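Local coordinates for beta-n-acetylhexosaminidase (PDB 4AZC), which probably releases terminal beta-linked N-acetylhexosamine from glycans, as a family 20 glycoside hydrolase working through its substrate's own acetamido group, at residues N116-M121 against D182-D187; I176-T181 against M225-G230; I247-K252 against A260-L265. All blocks are in the same frame, centred on the assembly; numbering follows the deposited sequence.

Contact 1: N116-M121 against D182-D187; sequences NSPGHM and DEYAND. With NGW ((2S,3aR,5R,6S,7R,7aR)-5-(hydroxymethyl)-2-methyl-2,3a,5,6,7,7a-hexahydro-1H-pyrano[3,2-d][1,3]thiazole-6,7-diol), chain K.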
loop_
_atom_site.group_PDB
_atom_site.type_symbol
_atom_site.label_atom_id
_atom_site.label_comp_id
_atom_site.label_asym_id
_atom_site.label_seq_id
_atom_site.Cartn_x
_atom_site.Cartn_y
_atom_site.Cartn_z
ATOM N N ASN B 116 3.444 -9.721 0.119
ATOM C CA ASN B 116 4.906 -9.773 -0.072
ATOM C C ASN B 116 5.476 -11.179 -0.325
ATOM O O ASN B 116 5.034 -12.165 0.279
ATOM C CB ASN B 116 5.617 -9.145 1.146
ATOM C CG ASN B 116 6.849 -8.321 0.766
ATOM O OD1 ASN B 116 7.520 -8.586 -0.243
ATOM N ND2 ASN B 116 7.156 -7.318 1.581
ATOM N N SER B 117 6.468 -11.237 -1.213
ATOM C CA SER B 117 7.279 -12.426 -1.516
ATOM C C SER B 117 8.384 -11.943 -2.471
ATOM O O SER B 117 8.225 -10.897 -3.089
ATOM C CB SER B 117 6.438 -13.557 -2.142
ATOM O OG SER B 117 6.104 -13.285 -3.492
ATOM N N PRO B 118 9.518 -12.679 -2.588
ATOM C CA PRO B 118 9.910 -13.908 -1.903
ATOM C C PRO B 118 10.535 -13.668 -0.528
ATOM O O PRO B 118 10.957 -14.623 0.117
ATOM C CB PRO B 118 10.940 -14.511 -2.861
ATOM C CG PRO B 118 11.612 -13.310 -3.441
ATOM C CD PRO B 118 10.526 -12.274 -3.584
ATOM N N GLY B 119 10.605 -12.412 -0.091
ATOM C CA GLY B 119 11.012 -12.097 1.292
ATOM C C GLY B 119 9.784 -11.773 2.132
ATOM O O GLY B 119 8.652 -11.867 1.649
ATOM N N HIS B 120 9.988 -11.391 3.387
ATOM C CA HIS B 120 8.874 -11.049 4.281
ATOM C C HIS B 120 7.663 -11.980 4.100
ATOM O O HIS B 120 6.532 -11.531 3.890
ATOM C CB HIS B 120 8.454 -9.588 4.080
ATOM C CG HIS B 120 9.537 -8.604 4.376
ATOM N ND1 HIS B 120 9.922 -8.290 5.660
ATOM C CD2 HIS B 120 10.320 -7.864 3.556
ATOM C CE1 HIS B 120 10.894 -7.395 5.622
ATOM N NE2 HIS B 120 11.158 -7.123 4.355
ATOM N N MET B 121 7.914 -13.281 4.176
ATOM C CA MET B 121 6.869 -14.267 3.968
ATOM C C MET B 121 6.961 -15.424 4.971
ATOM O O MET B 121 6.687 -16.565 4.615
ATOM C CB MET B 121 6.906 -14.762 2.513
ATOM C CG MET B 121 8.214 -15.418 2.085
ATOM S SD MET B 121 8.110 -16.132 0.448
ATOM C CE MET B 121 6.907 -17.444 0.707
ATOM N N ASP B 182 10.974 -6.687 -1.608
ATOM C CA ASP B 182 11.980 -5.978 -0.828
ATOM C C ASP B 182 12.781 -6.906 0.084
ATOM O O ASP B 182 12.309 -7.983 0.484
ATOM C CB ASP B 182 11.339 -4.845 -0.005
ATOM C CG ASP B 182 10.422 -5.353 1.088
ATOM O OD1 ASP B 182 9.494 -6.125 0.777
ATOM O OD2 ASP B 182 10.616 -4.957 2.265
ATOM N N GLU B 183 14.002 -6.479 0.391
ATOM C CA GLU B 183 14.850 -7.122 1.418
ATOM C C GLU B 183 14.941 -8.671 1.377
ATOM O O GLU B 183 14.673 -9.338 2.393
ATOM C CB GLU B 183 14.440 -6.617 2.825
ATOM C CG GLU B 183 14.676 -5.110 3.036
ATOM C CD GLU B 183 14.234 -4.575 4.400
ATOM O OE1 GLU B 183 13.225 -5.054 4.978
ATOM O OE2 GLU B 183 14.902 -3.643 4.894
ATOM N N TYR B 184 15.327 -9.236 0.226
ATOM C CA TYR B 184 15.589 -10.689 0.100
ATOM C C TYR B 184 16.515 -11.217 1.198
ATOM O O TYR B 184 17.582 -10.647 1.445
ATOM C CB TYR B 184 16.169 -11.074 -1.284
ATOM C CG TYR B 184 16.139 -12.585 -1.525
ATOM C CD1 TYR B 184 15.012 -13.201 -2.073
ATOM C CD2 TYR B 184 17.212 -13.395 -1.160
ATOM C CE1 TYR B 184 14.955 -14.590 -2.271
ATOM C CE2 TYR B 184 17.170 -14.791 -1.346
ATOM C CZ TYR B 184 16.038 -15.378 -1.902
ATOM O OH TYR B 184 15.977 -16.750 -2.088
ATOM N N ALA B 185 16.079 -12.300 1.851
ATOM C CA ALA B 185 16.823 -13.000 2.914
ATOM C C ALA B 185 17.677 -12.149 3.874
ATOM O O ALA B 185 18.788 -12.562 4.240
ATOM C CB ALA B 185 17.664 -14.136 2.309
ATOM N N ASN B 186 17.165 -10.995 4.307
ATOM C CA ASN B 186 17.969 -10.130 5.183
ATOM C C ASN B 186 18.401 -10.817 6.501
ATOM O O ASN B 186 19.542 -10.645 6.946
ATOM C CB ASN B 186 17.389 -8.699 5.354
ATOM C CG ASN B 186 15.964 -8.661 5.965
ATOM O OD1 ASN B 186 15.294 -9.684 6.126
ATOM N ND2 ASN B 186 15.502 -7.455 6.286
ATOM N N ASP B 187 17.513 -11.645 7.060
ATOM C CA ASP B 187 17.749 -12.372 8.322
ATOM C C ASP B 187 18.836 -13.436 8.224
ATOM O O ASP B 187 19.367 -13.888 9.247
ATOM C CB ASP B 187 16.446 -13.026 8.827
ATOM C CG ASP B 187 16.020 -14.246 7.988
ATOM O OD1 ASP B 187 16.005 -14.165 6.739
ATOM O OD2 ASP B 187 15.691 -15.288 8.583
HETATM O O4 NGW K . 9.185 -2.359 8.195
HETATM C C4 NGW K . 10.339 -2.153 7.393
HETATM C C3 NGW K . 10.102 -2.728 6.003
HETATM C C5 NGW K . 10.607 -0.650 7.285
HETATM O O3 NGW K . 9.793 -4.122 6.107
HETATM C C2 NGW K . 11.351 -2.491 5.115
HETATM N N2 NGW K . 11.067 -2.764 3.686
HETATM C C1 NGW K . 11.823 -1.015 5.169
HETATM C C7 NGW K . 10.130 -1.748 3.170
HETATM C C8 NGW K . 10.274 -1.656 1.653
HETATM S S1 NGW K . 10.646 -0.210 4.010
HETATM O O5 NGW K . 11.823 -0.464 6.533
HETATM C C6 NGW K . 10.791 0.001 8.672
HETATM O O6 NGW K . 11.862 -0.642 9.377
HETATM O O HOH W 1 10.132 -9.476 -0.284
HETATM O O HOH W 2 12.832 -10.489 4.064
#
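H120 brings a single N-H up to two consecutive carboxylates, D182 and E183, yet bonds to just one of them. NE2 donates to E183 OE1 at 3.0 Å; the oxygen lies in the imidazole plane and uses its anti lone pair, but the bond is bent, with an N-H...O angle of 135°. D182 OD2 is almost as near to H120 NE2, at 3.1 Å, but too poorly placed for a bond. The extended chain of E183, its CG anti to the carbonyl carbon (chi1 -64°), delivers OE1 to this ring edge.

D182 divides its oxygens between protein and ligand. OD1 accepts a hydrogen bond from N116 ND2 at 2.7 Å on its syn lone pair, amide and carboxylate nearly coplanar, while OD2 accepts from N2 of NGW, also at 2.7 Å. A water over one face of the H120 ring accepts from H120 N and donates to E183 O at 2.7 Å, joining the two backbones. Farther from the ligand, P118, preceded by a cis peptide, sets CG against the edge of the Y184 ring, 3.7 Å from CD1.

D49 holds H120 ND1, fixing the imidazole from both nitrogens; H120 thus lines the pocket and also holds E183, while N116 backs D182. In family 20 an aspartate probably orients and polarises the acetamido group while the neighbouring glutamate serves as general acid/base; D182 and E183 fit these roles.

Contact 2: I176-T181 against M225-G230; sequences IFNFGT and MAFNDG. With NGW ((2S,3aR,5R,6S,7R,7aR)-5-(hydroxymethyl)-2-methyl-2,3a,5,6,7,7a-hexahydro-1H-pyrano[3,2-d][1,3]thiazole-6,7-diol), chain K.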
loop_
_atom_site.group_PDB
_atom_site.type_symbol
_atom_site.label_atom_id
_atom_site.label_comp_id
_atom_site.label_asym_id
_atom_site.label_seq_id
_atom_site.Cartn_x
_atom_site.Cartn_y
_atom_site.Cartn_z
ATOM N N ILE B 176 -4.179 -1.276 -8.509
ATOM C CA ILE B 176 -2.783 -1.679 -8.315
ATOM C C ILE B 176 -2.653 -2.880 -7.366
ATOM O O ILE B 176 -3.490 -3.061 -6.477
ATOM C CB ILE B 176 -1.931 -0.480 -7.766
ATOM C CG1 ILE B 176 -2.014 0.743 -8.701
ATOM C CG2 ILE B 176 -0.454 -0.883 -7.549
ATOM C CD1 ILE B 176 -1.601 2.074 -8.036
ATOM N N PHE B 177 -1.614 -3.695 -7.564
ATOM C CA PHE B 177 -1.257 -4.793 -6.655
ATOM C C PHE B 177 0.258 -4.760 -6.418
ATOM O O PHE B 177 1.048 -4.772 -7.367
ATOM C CB PHE B 177 -1.657 -6.146 -7.257
ATOM C CG PHE B 177 -1.462 -7.319 -6.328
ATOM C CD1 PHE B 177 -0.207 -7.915 -6.184
ATOM C CD2 PHE B 177 -2.545 -7.849 -5.625
ATOM C CE1 PHE B 177 -0.025 -9.007 -5.345
ATOM C CE2 PHE B 177 -2.377 -8.952 -4.768
ATOM C CZ PHE B 177 -1.110 -9.531 -4.633
ATOM N N ASN B 178 0.653 -4.700 -5.154
ATOM C CA ASN B 178 2.059 -4.580 -4.794
ATOM C C ASN B 178 2.537 -5.946 -4.365
ATOM O O ASN B 178 2.090 -6.468 -3.346
ATOM C CB ASN B 178 2.249 -3.558 -3.655
ATOM C CG ASN B 178 3.735 -3.324 -3.286
ATOM O OD1 ASN B 178 4.651 -3.861 -3.909
ATOM N ND2 ASN B 178 3.964 -2.507 -2.266
ATOM N N PHE B 179 3.426 -6.533 -5.163
ATOM C CA PHE B 179 3.953 -7.847 -4.832
ATOM C C PHE B 179 5.304 -7.787 -4.074
ATOM O O PHE B 179 5.931 -8.805 -3.795
ATOM C CB PHE B 179 3.963 -8.751 -6.068
ATOM C CG PHE B 179 4.779 -8.229 -7.212
ATOM C CD1 PHE B 179 6.170 -8.305 -7.189
ATOM C CD2 PHE B 179 4.156 -7.697 -8.335
ATOM C CE1 PHE B 179 6.930 -7.838 -8.268
ATOM C CE2 PHE B 179 4.903 -7.230 -9.408
ATOM C CZ PHE B 179 6.289 -7.299 -9.377
ATOM N N GLY B 180 5.722 -6.572 -3.735
ATOM C CA GLY B 180 6.826 -6.342 -2.807
ATOM C C GLY B 180 8.233 -6.547 -3.348
ATOM O O GLY B 180 8.789 -5.660 -3.990
ATOM N N THR B 181 8.792 -7.723 -3.057
ATOM C CA THR B 181 10.173 -8.133 -3.407
ATOM C C THR B 181 11.314 -7.436 -2.647
ATOM O O THR B 181 12.495 -7.604 -2.984
ATOM C CB THR B 181 10.452 -8.167 -4.946
ATOM O OG1 THR B 181 10.527 -6.835 -5.476
ATOM C CG2 THR B 181 9.368 -8.970 -5.688
ATOM N N MET B 225 3.003 -3.271 -8.804
ATOM C CA MET B 225 3.859 -2.434 -7.988
ATOM C C MET B 225 4.849 -3.362 -7.273
ATOM O O MET B 225 4.494 -4.487 -6.899
ATOM C CB MET B 225 3.026 -1.660 -6.966
ATOM C CG MET B 225 3.750 -0.503 -6.244
ATOM S SD MET B 225 2.545 0.425 -5.265
ATOM C CE MET B 225 3.100 0.217 -3.588
ATOM N N ALA B 226 6.089 -2.893 -7.121
ATOM C CA ALA B 226 7.094 -3.554 -6.269
ATOM C C ALA B 226 7.961 -2.496 -5.603
ATOM O O ALA B 226 8.008 -1.354 -6.076
ATOM C CB ALA B 226 7.966 -4.508 -7.083
ATOM N N PHE B 227 8.623 -2.859 -4.500
ATOM C CA PHE B 227 9.657 -1.977 -3.924
ATOM C C PHE B 227 10.910 -2.014 -4.800
ATOM O O PHE B 227 11.081 -2.921 -5.606
ATOM C CB PHE B 227 9.964 -2.332 -2.469
ATOM C CG PHE B 227 8.774 -2.202 -1.558
ATOM C CD1 PHE B 227 8.249 -0.944 -1.249
ATOM C CD2 PHE B 227 8.168 -3.331 -1.023
ATOM C CE1 PHE B 227 7.145 -0.813 -0.418
ATOM C CE2 PHE B 227 7.061 -3.216 -0.183
ATOM C CZ PHE B 227 6.545 -1.956 0.117
ATOM N N ASN B 228 11.771 -1.014 -4.661
ATOM C CA ASN B 228 12.889 -0.840 -5.596
ATOM C C ASN B 228 14.055 -1.791 -5.401
ATOM O O ASN B 228 14.832 -2.015 -6.344
ATOM C CB ASN B 228 13.409 0.603 -5.548
ATOM C CG ASN B 228 13.968 0.987 -4.175
ATOM O OD1 ASN B 228 13.223 1.342 -3.272
ATOM N ND2 ASN B 228 15.286 0.963 -4.045
ATOM N N ASP B 229 14.182 -2.326 -4.182
ATOM C CA ASP B 229 15.364 -3.091 -3.742
ATOM C C ASP B 229 15.989 -4.008 -4.793
ATOM O O ASP B 229 17.179 -3.896 -5.103
ATOM C CB ASP B 229 15.024 -3.934 -2.510
ATOM C CG ASP B 229 14.535 -3.099 -1.344
ATOM O OD1 ASP B 229 13.658 -2.230 -1.558
ATOM O OD2 ASP B 229 15.014 -3.331 -0.213
ATOM N N GLY B 230 15.177 -4.912 -5.326
ATOM C CA GLY B 230 15.669 -5.980 -6.185
ATOM C C GLY B 230 15.869 -5.582 -7.632
ATOM O O GLY B 230 16.427 -6.346 -8.408
HETATM O O4 NGW K . 9.185 -2.359 8.195
HETATM C C4 NGW K . 10.339 -2.153 7.393
HETATM C C3 NGW K . 10.102 -2.728 6.003
HETATM C C5 NGW K . 10.607 -0.650 7.285
HETATM O O3 NGW K . 9.793 -4.122 6.107
HETATM C C2 NGW K . 11.351 -2.491 5.115
HETATM N N2 NGW K . 11.067 -2.764 3.686
HETATM C C1 NGW K . 11.823 -1.015 5.169
HETATM C C7 NGW K . 10.130 -1.748 3.170
HETATM C C8 NGW K . 10.274 -1.656 1.653
HETATM S S1 NGW K . 10.646 -0.210 4.010
HETATM O O5 NGW K . 11.823 -0.464 6.533
HETATM C C6 NGW K . 10.791 0.001 8.672
HETATM O O6 NGW K . 11.862 -0.642 9.377
HETATM O O HOH W 3 12.507 -5.187 -4.464
#
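M225 uses both of its backbone polar atoms on strand 176-180, the exchange expected of parallel neighbours. Its N donates to F177 O at 2.9 Å, and its O accepts from F179 N at 2.9 Å while also lying over one face of the F179 ring. The next bond departs from the regular pattern: F227 N donates to G180 O, again at 2.9 Å, meeting a lone pair in the carbonyl plane. F179 O, which a regular parallel pairing would use, is passed over. G180 N donates to N178 OD1 at 2.9 Å, closing an Asx turn, and approaches from above the amide carbonyl plane. The other end of that amide, ND2, is hydrogen-bonded to H43.

G180 O has a second donor, T181 OG1, at 2.6 Å. Where the strands part, a water carries the link onward: it donates to T181 OG1 and to F227 O, and accepts from G230 N at 2.8 Å. D229 is spoken for by Y257 and W250. Apolar contacts fill in between, with F179 CE1 3.7 Å from A226 CB.

F227 presents a ring face to the ligand, the methyl C8 of NGW lying over the centre of the ring, 3.5 Å above its plane. With its backbone N bonded to G180, this residue forms an apolar wall for the methyl, probably the place taken by the acetamido methyl of a substrate.

Contact 3: I247-K252 against A260-L265; sequences ISYWSK and ASPQYL. With NGW ((2S,3aR,5R,6S,7R,7aR)-5-(hydroxymethyl)-2-methyl-2,3a,5,6,7,7a-hexahydro-1H-pyrano[3,2-d][1,3]thiazole-6,7-diol), chain K.
Y249 spans the gap from strand 247-249 to the start of helix 262-265, its CB aimed at the 260-265 segment. With CG anti to the backbone N (chi1 -161°), the near edge comes first: CD2 meets L265 CD1 at 3.9 Å, close to the ring plane. On one face CE1 lies 3.7 Å from P262 CG, which sits over the ring as a CH-pi contact, 3.9 Å from its centroid. CZ reaches P262 CD at 3.5 Å. At the tip, OH donates to A260 O at 2.6 Å, in the plane of that carbonyl.

The same turn is touched from the solvent side by K252, whose CD packs 3.7 Å from S261 CB, while a water joins its NZ to Q263 OE1. S261 is the N-cap of the helix that follows, its OG accepting from Y264 N at 2.9 Å. The residue after Y249, W250, belongs to the ligand pocket and has S1 of NGW over one ring face.

One phenol thus covers an apolar patch and satisfies a buried carbonyl just before a capped helix, tying the start of that helix to the barrel strand that W250 directly follows.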
loop_
_atom_site.group_PDB
_atom_site.type_symbol
_atom_site.label_atom_id
_atom_site.label_comp_id
_atom_site.label_asym_id
_atom_site.label_seq_id
_atom_site.Cartn_x
_atom_site.Cartn_y
_atom_site.Cartn_z
ATOM N N ILE B 247 7.412 1.410 -9.432
ATOM C CA ILE B 247 8.400 1.253 -8.376
ATOM C C ILE B 247 8.072 2.087 -7.150
ATOM O O ILE B 247 8.026 3.310 -7.222
ATOM C CB ILE B 247 9.819 1.639 -8.872
ATOM C CG1 ILE B 247 10.215 0.806 -10.096
ATOM C CG2 ILE B 247 10.833 1.479 -7.755
ATOM C CD1 ILE B 247 10.256 -0.704 -9.855
ATOM N N SER B 248 7.851 1.415 -6.026
ATOM C CA SER B 248 7.806 2.085 -4.729
ATOM C C SER B 248 9.258 2.291 -4.263
ATOM O O SER B 248 9.903 1.359 -3.757
ATOM C CB SER B 248 6.999 1.260 -3.716
ATOM O OG SER B 248 6.918 1.911 -2.459
ATOM N N TYR B 249 9.782 3.500 -4.479
ATOM C CA TYR B 249 11.187 3.791 -4.167
ATOM C C TYR B 249 11.324 4.446 -2.803
ATOM O O TYR B 249 10.823 5.544 -2.599
ATOM C CB TYR B 249 11.855 4.661 -5.243
ATOM C CG TYR B 249 13.370 4.573 -5.159
ATOM C CD1 TYR B 249 14.076 5.204 -4.124
ATOM C CD2 TYR B 249 14.088 3.835 -6.085
ATOM C CE1 TYR B 249 15.464 5.113 -4.034
ATOM C CE2 TYR B 249 15.485 3.737 -6.000
ATOM C CZ TYR B 249 16.157 4.369 -4.974
ATOM O OH TYR B 249 17.518 4.260 -4.896
ATOM N N TRP B 250 12.028 3.775 -1.888
ATOM C CA TRP B 250 12.114 4.213 -0.486
ATOM C C TRP B 250 13.529 4.482 0.019
ATOM O O TRP B 250 13.704 5.206 0.986
ATOM C CB TRP B 250 11.421 3.199 0.448
ATOM C CG TRP B 250 12.154 1.903 0.583
ATOM C CD1 TRP B 250 12.176 0.870 -0.323
ATOM C CD2 TRP B 250 12.977 1.487 1.683
ATOM N NE1 TRP B 250 12.961 -0.154 0.145
ATOM C CE2 TRP B 250 13.463 0.194 1.375
ATOM C CE3 TRP B 250 13.353 2.081 2.895
ATOM C CZ2 TRP B 250 14.305 -0.517 2.240
ATOM C CZ3 TRP B 250 14.196 1.372 3.755
ATOM C CH2 TRP B 250 14.657 0.087 3.421
ATOM N N SER B 251 14.533 3.888 -0.615
ATOM C CA SER B 251 15.915 4.026 -0.142
ATOM C C SER B 251 16.894 3.509 -1.186
ATOM O O SER B 251 16.567 2.592 -1.942
ATOM C CB SER B 251 16.103 3.238 1.163
ATOM O OG SER B 251 17.455 3.240 1.574
ATOM N N LYS B 252 18.088 4.094 -1.235
ATOM C CA LYS B 252 19.152 3.544 -2.075
ATOM C C LYS B 252 20.034 2.568 -1.289
ATOM O O LYS B 252 21.097 2.154 -1.762
ATOM C CB LYS B 252 19.994 4.660 -2.710
ATOM C CG LYS B 252 20.827 4.173 -3.928
ATOM C CD LYS B 252 21.527 5.293 -4.682
ATOM C CE LYS B 252 22.543 6.021 -3.827
ATOM N NZ LYS B 252 23.312 6.922 -4.735
ATOM N N ALA B 260 19.878 0.118 -6.684
ATOM C CA ALA B 260 19.902 1.019 -7.834
ATOM C C ALA B 260 19.498 2.443 -7.437
ATOM O O ALA B 260 18.595 2.629 -6.630
ATOM C CB ALA B 260 18.990 0.494 -8.941
ATOM N N SER B 261 20.184 3.441 -7.982
ATOM C CA SER B 261 19.797 4.828 -7.772
ATOM C C SER B 261 18.445 5.107 -8.440
ATOM O O SER B 261 18.063 4.397 -9.369
ATOM C CB SER B 261 20.862 5.763 -8.341
ATOM O OG SER B 261 20.824 5.767 -9.766
ATOM N N PRO B 262 17.718 6.138 -7.974
ATOM C CA PRO B 262 16.489 6.496 -8.695
ATOM C C PRO B 262 16.765 7.022 -10.105
ATOM O O PRO B 262 15.932 6.814 -11.003
ATOM C CB PRO B 262 15.857 7.593 -7.831
ATOM C CG PRO B 262 16.537 7.557 -6.545
ATOM C CD PRO B 262 17.884 6.918 -6.736
ATOM N N GLN B 263 17.914 7.698 -10.280
ATOM C CA GLN B 263 18.405 8.152 -11.589
ATOM C C GLN B 263 18.561 6.968 -12.550
ATOM O O GLN B 263 18.170 7.048 -13.716
ATOM C CB GLN B 263 19.770 8.856 -11.460
ATOM C CG GLN B 263 19.775 10.220 -10.737
ATOM C CD GLN B 263 20.203 10.124 -9.258
ATOM O OE1 GLN B 263 19.751 9.245 -8.523
ATOM N NE2 GLN B 263 21.078 11.037 -8.828
ATOM N N TYR B 264 19.135 5.873 -12.063
ATOM C CA TYR B 264 19.320 4.674 -12.895
ATOM C C TYR B 264 18.006 3.978 -13.262
ATOM O O TYR B 264 17.815 3.577 -14.412
ATOM C CB TYR B 264 20.284 3.682 -12.252
ATOM C CG TYR B 264 20.694 2.575 -13.208
ATOM C CD1 TYR B 264 21.790 2.738 -14.058
ATOM C CD2 TYR B 264 19.977 1.376 -13.271
ATOM C CE1 TYR B 264 22.167 1.734 -14.945
ATOM C CE2 TYR B 264 20.345 0.368 -14.153
ATOM C CZ TYR B 264 21.442 0.557 -14.984
ATOM O OH TYR B 264 21.821 -0.420 -15.859
ATOM N N LEU B 265 17.104 3.830 -12.301
ATOM C CA LEU B 265 15.792 3.263 -12.602
ATOM C C LEU B 265 14.975 4.157 -13.550
ATOM O O LEU B 265 14.322 3.649 -14.461
ATOM C CB LEU B 265 15.014 2.927 -11.324
ATOM C CG LEU B 265 15.641 1.868 -10.405
ATOM C CD1 LEU B 265 14.767 1.640 -9.202
ATOM C CD2 LEU B 265 15.900 0.551 -11.151
HETATM O O4 NGW K . 9.185 -2.359 8.195
HETATM C C4 NGW K . 10.339 -2.153 7.393
HETATM C C3 NGW K . 10.102 -2.728 6.003
HETATM C C5 NGW K . 10.607 -0.650 7.285
HETATM O O3 NGW K . 9.793 -4.122 6.107
HETATM C C2 NGW K . 11.351 -2.491 5.115
HETATM N N2 NGW K . 11.067 -2.764 3.686
HETATM C C1 NGW K . 11.823 -1.015 5.169
HETATM C C7 NGW K . 10.130 -1.748 3.170
HETATM C C8 NGW K . 10.274 -1.656 1.653
HETATM S S1 NGW K . 10.646 -0.210 4.010
HETATM O O5 NGW K . 11.823 -0.464 6.533
HETATM C C6 NGW K . 10.791 0.001 8.672
HETATM O O6 NGW K . 11.862 -0.642 9.377
HETATM O O HOH W 4 21.001 8.753 -5.815
#

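From the N terminus, the chain first passes 116-121 at the end of strand 110-117, then strand 176-180. Contact 1 closes at 182-187, directly after that strand, across a 60-residue excursion; contact 2, opened at 176-181, closes only at 225-230. The two therefore cross, and N116 OD1 weakly accepts from T181 N between them. Contact 3 follows in series, closing a seven-residue excursion between strand 246-249 and helix 262-267. Strands 110-117, 176-180, 223-227 and 246-249 are successive neighbours in the TIM-barrel sheet. A226 and S248 join contacts 2 and 3 through the backbone, D229 and W250 through side chains, and all three contacts reach NGW.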